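Local coordinates for protein GH3 beta-N-acetylglucosaminidase (Paenibacillaceae, PDB 6K5J) that probably removes terminal beta-linked N-acetylglucosamine residues from chitin-derived sugars, as a beta-N-acetylglucosaminidase of glycoside hydrolase family 3, at residues S322-R325 against I326-V330; V281-G284 against A285-V289; I441-L444 against S445-S449. One frame throughout, in Å; residues are numbered along the deposited sequence.

Contact 1 (S322-R325 against I326-V330); sequences SEER and IDRSV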
loop_
_atom_site.group_PDB
_atom_site.type_symbol
_atom_site.label_atom_id
_atom_site.label_comp_id
_atom_site.label_asym_id
_atom_site.label_seq_id
_atom_site.Cartn_x
_atom_site.Cartn_y
_atom_site.Cartn_z
ATOM N N SER A 322 -8.696 -6.738 31.773
ATOM C CA SER A 322 -8.981 -5.892 32.920
ATOM C C SER A 322 -9.601 -4.562 32.505
ATOM O O SER A 322 -9.519 -4.125 31.352
ATOM C CB SER A 322 -7.705 -5.633 33.728
ATOM O OG SER A 322 -6.910 -4.617 33.128
ATOM N N GLU A 323 -10.218 -3.909 33.490
ATOM C CA GLU A 323 -10.843 -2.612 33.268
ATOM C C GLU A 323 -9.815 -1.562 32.877
ATOM O O GLU A 323 -10.042 -0.778 31.949
ATOM C CB GLU A 323 -11.596 -2.180 34.526
ATOM C CG GLU A 323 -12.131 -0.751 34.456
ATOM C CD GLU A 323 -13.036 -0.409 35.630
ATOM O OE1 GLU A 323 -13.087 -1.207 36.592
ATOM O OE2 GLU A 323 -13.698 0.651 35.584
ATOM N N GLU A 324 -8.681 -1.516 33.591
ATOM C CA GLU A 324 -7.624 -0.574 33.230
ATOM C C GLU A 324 -7.136 -0.816 31.804
ATOM O O GLU A 324 -6.907 0.135 31.049
ATOM C CB GLU A 324 -6.461 -0.676 34.224
ATOM C CG GLU A 324 -5.286 0.282 33.954
ATOM C CD GLU A 324 -4.298 -0.221 32.897
ATOM O OE1 GLU A 324 -4.108 -1.456 32.754
ATOM O OE2 GLU A 324 -3.706 0.630 32.203
ATOM N N ARG A 325 -6.965 -2.082 31.426
ATOM C CA ARG A 325 -6.447 -2.397 30.098
ATOM C C ARG A 325 -7.335 -1.814 29.008
ATOM O O ARG A 325 -6.844 -1.165 28.076
ATOM C CB ARG A 325 -6.304 -3.910 29.935
ATOM C CG ARG A 325 -5.782 -4.332 28.572
ATOM C CD ARG A 325 -4.360 -3.822 28.298
ATOM N NE ARG A 325 -4.022 -4.032 26.890
ATOM C CZ ARG A 325 -4.384 -3.205 25.914
ATOM N NH1 ARG A 325 -5.064 -2.105 26.198
ATOM N NH2 ARG A 325 -4.060 -3.472 24.652
ATOM N N ILE A 326 -8.652 -2.005 29.129
ATOM C CA ILE A 326 -9.590 -1.457 28.150
ATOM C C ILE A 326 -9.514 0.062 28.117
ATOM O O ILE A 326 -9.468 0.674 27.040
ATOM C CB ILE A 326 -11.023 -1.923 28.456
ATOM C CG1 ILE A 326 -11.146 -3.431 28.251
ATOM C CG2 ILE A 326 -11.991 -1.195 27.554
ATOM C CD1 ILE A 326 -11.318 -3.834 26.789
ATOM N N ASP A 327 -9.540 0.697 29.299
ATOM C CA ASP A 327 -9.438 2.155 29.369
ATOM C C ASP A 327 -8.134 2.657 28.764
ATOM O O ASP A 327 -8.096 3.761 28.218
ATOM C CB ASP A 327 -9.532 2.648 30.819
ATOM C CG ASP A 327 -10.913 2.471 31.428
ATOM O OD1 ASP A 327 -11.912 2.419 30.683
ATOM O OD2 ASP A 327 -10.993 2.409 32.676
ATOM N N ARG A 328 -7.049 1.892 28.908
ATOM C CA ARG A 328 -5.768 2.287 28.328
ATOM C C ARG A 328 -5.889 2.484 26.818
ATOM O O ARG A 328 -5.483 3.523 26.286
ATOM C CB ARG A 328 -4.702 1.242 28.665
ATOM C CG ARG A 328 -3.264 1.716 28.536
ATOM C CD ARG A 328 -2.292 0.529 28.539
ATOM N NE ARG A 328 -2.503 -0.320 29.711
ATOM C CZ ARG A 328 -2.080 -1.576 29.812
ATOM N NH1 ARG A 328 -1.406 -2.130 28.817
ATOM N NH2 ARG A 328 -2.336 -2.282 30.909
ATOM N N SER A 329 -6.459 1.496 26.112
ATOM C CA SER A 329 -6.631 1.627 24.662
ATOM C C SER A 329 -7.641 2.704 24.310
ATOM O O SER A 329 -7.430 3.472 23.365
ATOM C CB SER A 329 -7.061 0.297 24.035
ATOM O OG SER A 329 -6.021 -0.660 24.101
ATOM N N VAL A 330 -8.765 2.754 25.023
ATOM C CA VAL A 330 -9.757 3.795 24.753
ATOM C C VAL A 330 -9.124 5.174 24.872
ATOM O O VAL A 330 -9.382 6.066 24.056
ATOM C CB VAL A 330 -10.966 3.642 25.698
ATOM C CG1 VAL A 330 -11.854 4.888 25.646
ATOM C CG2 VAL A 330 -11.768 2.393 25.333
#
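Glu-324 and Arg-328 both leave the helix with CG trans to the backbone N, and a bend at chi2 of Glu-324 (-82°) together with another at chi3 of Arg-328 (-54°) swings carboxylate and guanidinium against each other. The arginine takes the acid side-on: NH2 donates to OE1 of Glu-324 at 2.7 Å, on the syn side of the carboxylate, while NE reaches OE2 of Glu-324 at 2.9 Å. The two groups are nearly coplanar, 24° apart, and both bonds run close to the guanidinium plane, so this i, i+4 salt bridge fixes the rotation of both ends. A methylene of the neighbouring arginine lies over one face of this guanidinium, Arg-325 CD standing 3.4 Å from Arg-328 NH1. This is the first turn of helix 323-339 in the barrel-type domain, opened by Ser-322 as N-cap, whose OG accepts from Arg-325 N at 3.1 Å. Arg-325 itself turns forward along the helix, and its NH1 donates to Ser-329 OG at 2.7 Å, nearly within the guanidinium plane. NH2 ties the same buried group to Val-289 O of helix 281-291, and the serine hydroxyl that receives NH1 is itself bonded to Asp-294 in the loop after that helix. The two arginines come close, with Arg-325 NE 3.8 Å from Arg-328 NH1, but Glu-324 and Glu-252, the latter salt-bridged to Arg-328 NH1, probably offset the charge. Near the helix start Glu-323 and Asp-327 run side by side, Glu-323 CG lying 3.8 Å from Asp-327 OD2, while Asp-327 OD1 forms a salt bridge with Lys-16.

Contact 2 (V281-G284 against A285-V289); sequences VGEG and AVQAV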
loop_
_atom_site.group_PDB
_atom_site.type_symbol
_atom_site.label_atom_id
_atom_site.label_comp_id
_atom_site.label_asym_id
_atom_site.label_seq_id
_atom_site.Cartn_x
_atom_site.Cartn_y
_atom_site.Cartn_z
ATOM N N VAL A 281 -10.823 -15.343 14.406
ATOM C CA VAL A 281 -10.995 -13.886 14.469
ATOM C C VAL A 281 -11.373 -13.437 15.884
ATOM O O VAL A 281 -10.789 -12.489 16.425
ATOM C CB VAL A 281 -12.029 -13.411 13.432
ATOM C CG1 VAL A 281 -12.358 -11.923 13.639
ATOM C CG2 VAL A 281 -11.506 -13.654 11.999
ATOM N N GLY A 282 -12.358 -14.099 16.497
ATOM C CA GLY A 282 -12.794 -13.690 17.825
ATOM C C GLY A 282 -11.697 -13.832 18.864
ATOM O O GLY A 282 -11.399 -12.894 19.610
ATOM N N GLU A 283 -11.057 -14.999 18.899
ATOM C CA GLU A 283 -9.975 -15.219 19.847
ATOM C C GLU A 283 -8.717 -14.463 19.440
ATOM O O GLU A 283 -7.933 -14.058 20.303
ATOM C CB GLU A 283 -9.717 -16.726 19.985
ATOM C CG GLU A 283 -8.615 -17.116 20.959
ATOM C CD GLU A 283 -8.915 -16.781 22.421
ATOM O OE1 GLU A 283 -7.946 -16.511 23.160
ATOM O OE2 GLU A 283 -10.098 -16.800 22.840
ATOM N N GLY A 284 -8.507 -14.244 18.140
ATOM C CA GLY A 284 -7.430 -13.357 17.732
ATOM C C GLY A 284 -7.638 -11.940 18.230
ATOM O O GLY A 284 -6.690 -11.277 18.663
ATOM N N ALA A 285 -8.881 -11.454 18.177
ATOM C CA ALA A 285 -9.187 -10.126 18.704
ATOM C C ALA A 285 -8.797 -10.020 20.175
ATOM O O ALA A 285 -8.121 -9.071 20.587
ATOM C CB ALA A 285 -10.674 -9.824 18.529
ATOM N N VAL A 286 -9.235 -10.989 20.981
ATOM C CA VAL A 286 -8.913 -10.997 22.408
ATOM C C VAL A 286 -7.406 -11.055 22.606
ATOM O O VAL A 286 -6.834 -10.304 23.403
ATOM C CB VAL A 286 -9.621 -12.175 23.107
ATOM C CG1 VAL A 286 -9.180 -12.286 24.568
ATOM C CG2 VAL A 286 -11.125 -12.017 23.001
ATOM N N GLN A 287 -6.736 -11.946 21.876
ATOM C CA GLN A 287 -5.301 -12.105 22.064
ATOM C C GLN A 287 -4.527 -10.879 21.598
ATOM O O GLN A 287 -3.474 -10.560 22.168
ATOM C CB GLN A 287 -4.815 -13.351 21.336
ATOM C CG GLN A 287 -4.993 -14.620 22.145
ATOM C CD GLN A 287 -4.652 -15.857 21.353
ATOM O OE1 GLN A 287 -5.531 -16.636 20.984
ATOM N NE2 GLN A 287 -3.372 -16.044 21.083
ATOM N N ALA A 288 -5.031 -10.178 20.576
ATOM C CA ALA A 288 -4.382 -8.945 20.132
ATOM C C ALA A 288 -4.441 -7.861 21.204
ATOM O O ALA A 288 -3.449 -7.162 21.446
ATOM C CB ALA A 288 -5.034 -8.453 18.839
ATOM N N VAL A 289 -5.593 -7.685 21.844
ATOM C CA VAL A 289 -5.670 -6.708 22.928
ATOM C C VAL A 289 -4.752 -7.124 24.069
ATOM O O VAL A 289 -4.006 -6.306 24.618
ATOM C CB VAL A 289 -7.125 -6.535 23.406
ATOM C CG1 VAL A 289 -7.154 -5.723 24.700
ATOM C CG2 VAL A 289 -7.973 -5.860 22.312
#
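The carboxylate of Glu-283 and the amide of Gln-287 meet one turn apart with their planes 45° from each other, so they are neither stacked face to face nor laid in one plane. Gln-287 CG comes within 3.7 Å of Glu-283 OE1, and the amide end passes beside the CG methylene of the glutamate. With CG of Gln-287 trans to its own carbonyl carbon (chi1 -84°), its chain leans back along the helix, which puts Gln-287 CG 3.5 Å from Glu-283 O. The glutamate bends at chi2 (66°), and its OE1 forms a salt bridge with Arg-320. With an alanine here in place of Gln-287 the chain beside the glutamate is gone, which would probably open a gap on this partly exposed flank and leave the carboxylate to Arg-320. Beneath these side chains the backbone of helix 281-291 is regular: Ala-285 N donates to Val-281 O at 2.8 Å, and Ala-288 N to Gly-284 O at the same 2.8 Å. Gly-282, Gly-284, Ala-285 and Ala-288 keep this part of the helix slim, and Ala-285 CB rests 3.3 Å from Gly-282 O. The bulkier Val-286 is a packing residue, its CG2 set 3.5 Å from the same Gly-282 O. As expected of an outer helix in a TIM-barrel-like domain, one flank turns to the sheet, where Ala-285, Ala-288 and Val-289 pack on Ile-296 of strand 296-298. Another faces helix 302-317, whose Ala-308, Ala-311, Leu-312 and Ala-315 receive Ala-285, Val-286 and Val-289.

Contact 3 (I441-L444 against S445-S449); sequences IQEL and SGQIS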
loop_
_atom_site.group_PDB
_atom_site.type_symbol
_atom_site.label_atom_id
_atom_site.label_comp_id
_atom_site.label_asym_id
_atom_site.label_seq_id
_atom_site.Cartn_x
_atom_site.Cartn_y
_atom_site.Cartn_z
ATOM N N ILE A 441 1.830 -11.765 -30.104
ATOM C CA ILE A 441 2.962 -10.862 -29.905
ATOM C C ILE A 441 4.157 -11.316 -30.737
ATOM O O ILE A 441 4.822 -10.505 -31.390
ATOM C CB ILE A 441 3.332 -10.764 -28.412
ATOM C CG1 ILE A 441 2.196 -10.129 -27.604
ATOM C CG2 ILE A 441 4.632 -9.960 -28.252
ATOM C CD1 ILE A 441 1.607 -8.868 -28.228
ATOM N N GLN A 442 4.450 -12.618 -30.724
ATOM C CA GLN A 442 5.575 -13.116 -31.508
ATOM C C GLN A 442 5.382 -12.822 -32.989
ATOM O O GLN A 442 6.339 -12.487 -33.694
ATOM C CB GLN A 442 5.765 -14.615 -31.273
ATOM C CG GLN A 442 6.042 -14.968 -29.816
ATOM C CD GLN A 442 7.212 -15.908 -29.643
ATOM O OE1 GLN A 442 8.214 -15.805 -30.349
ATOM N NE2 GLN A 442 7.095 -16.833 -28.691
ATOM N N GLU A 443 4.142 -12.905 -33.468
ATOM C CA GLU A 443 3.864 -12.619 -34.870
ATOM C C GLU A 443 4.070 -11.143 -35.186
ATOM O O GLU A 443 4.730 -10.794 -36.171
ATOM C CB GLU A 443 2.440 -13.047 -35.217
ATOM C CG GLU A 443 2.132 -13.028 -36.710
ATOM C CD GLU A 443 0.696 -12.646 -37.009
ATOM O OE1 GLU A 443 0.412 -11.437 -37.155
ATOM O OE2 GLU A 443 -0.152 -13.558 -37.100
ATOM N N LEU A 444 3.502 -10.255 -34.367
ATOM C CA LEU A 444 3.646 -8.826 -34.631
ATOM C C LEU A 444 5.100 -8.381 -34.533
ATOM O O LEU A 444 5.503 -7.426 -35.207
ATOM C CB LEU A 444 2.773 -8.025 -33.665
ATOM C CG LEU A 444 1.278 -8.020 -33.978
ATOM C CD1 LEU A 444 0.471 -7.567 -32.764
ATOM C CD2 LEU A 444 0.993 -7.133 -35.182
ATOM N N SER A 445 5.905 -9.057 -33.711
ATOM C CA SER A 445 7.319 -8.718 -33.612
ATOM C C SER A 445 8.076 -9.061 -34.887
ATOM O O SER A 445 9.158 -8.510 -35.119
ATOM C CB SER A 445 7.963 -9.427 -32.419
ATOM O OG SER A 445 8.064 -10.825 -32.631
ATOM N N GLY A 446 7.538 -9.963 -35.713
ATOM C CA GLY A 446 8.113 -10.181 -37.028
ATOM C C GLY A 446 7.807 -9.068 -38.006
ATOM O O GLY A 446 8.513 -8.917 -39.008
ATOM N N GLN A 447 6.775 -8.276 -37.731
ATOM C CA GLN A 447 6.412 -7.165 -38.597
ATOM C C GLN A 447 6.843 -5.812 -38.055
ATOM O O GLN A 447 6.965 -4.864 -38.838
ATOM C CB GLN A 447 4.898 -7.159 -38.835
ATOM C CG GLN A 447 4.327 -8.546 -39.124
ATOM C CD GLN A 447 2.812 -8.588 -39.034
ATOM O OE1 GLN A 447 2.144 -7.554 -39.105
ATOM N NE2 GLN A 447 2.261 -9.788 -38.878
ATOM N N ILE A 448 7.076 -5.697 -36.748
ATOM C CA ILE A 448 7.523 -4.454 -36.122
ATOM C C ILE A 448 8.761 -4.786 -35.295
ATOM O O ILE A 448 8.664 -5.494 -34.285
ATOM C CB ILE A 448 6.432 -3.816 -35.249
ATOM C CG1 ILE A 448 5.182 -3.515 -36.090
ATOM C CG2 ILE A 448 6.950 -2.540 -34.596
ATOM C CD1 ILE A 448 3.978 -3.021 -35.289
ATOM N N SER A 449 9.921 -4.275 -35.711
ATOM C CA SER A 449 11.166 -4.700 -35.074
ATOM C C SER A 449 11.459 -3.948 -33.771
ATOM O O SER A 449 12.117 -4.505 -32.879
ATOM C CB SER A 449 12.331 -4.553 -36.058
ATOM O OG SER A 449 13.008 -3.326 -35.885
#
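Ser-445 reaches back to the main chain of Gln-442 on the close-packed side of this turn, its OG donating to Gln-442 O at 2.6 Å. The hydroxyl is placed there by a chi1 of 70°, which sets OG between the backbone N and the carbonyl carbon, and it meets the carbonyl from above its plane. Ser-445 N meanwhile follows the helical pattern, bonding to Ile-441 O at 2.9 Å. The buried serine also packs on Leu-471 of helix 462-472, and Lys-474 NZ hydrogen-bonds to its OG. Ile-441, Leu-444 and Ile-448 face the mixed sheet, touching strands 390-396 and 424-430. Helix 435-447 is thus the connection of a beta-alpha-beta crossover from strand 424-430 to strand 450-455, passing over strand 390-396 between them. Further on the helix is only weakly bonded and i, i+3 bonds appear: Gly-446 N donates to Glu-443 O at 3.0 Å, and Leu-444 O takes two donors, Gln-447 N at 3.0 Å and Ile-448 N at 2.8 Å. The outer side is looser. There the exposed Glu-443 and Gln-447 slant across each other, carboxylate and amide planes only 14° apart, with Glu-443 OE1 3.0 Å from Gln-447 NE2. Leu-444 CD2 adds a slack contact, 4.1 Å from Gln-447 OE1. The chemistry implies that main-chain groups in this last turn are satisfied locally, the Ser-445 hydroxyl serving one carbonyl and the doubled acceptor Leu-444 O taking up two amides.

Along the chain contact 2 comes first, then contact 1, then contact 3. The first two lie in the N-terminal family 3 domain of TIM-barrel type, on helices 281-291 and 323-339, with strand 296-298 and helix 302-317 between them in sequence. Their centres are about 15 Å apart, and they touch where the start of helix 323-339 meets the end of helix 281-291. Contact 3 sits on helix 435-447 beside the six-stranded mixed sheet, on the opposite side of the chain's centre, its centre about 66 Å from that of contact 1 and about 56 Å from that of contact 2. Contacts 1 and 2 thus belong to neighbouring helices of the barrel-type domain, while contact 3 belongs to the helix layer on the distant mixed sheet.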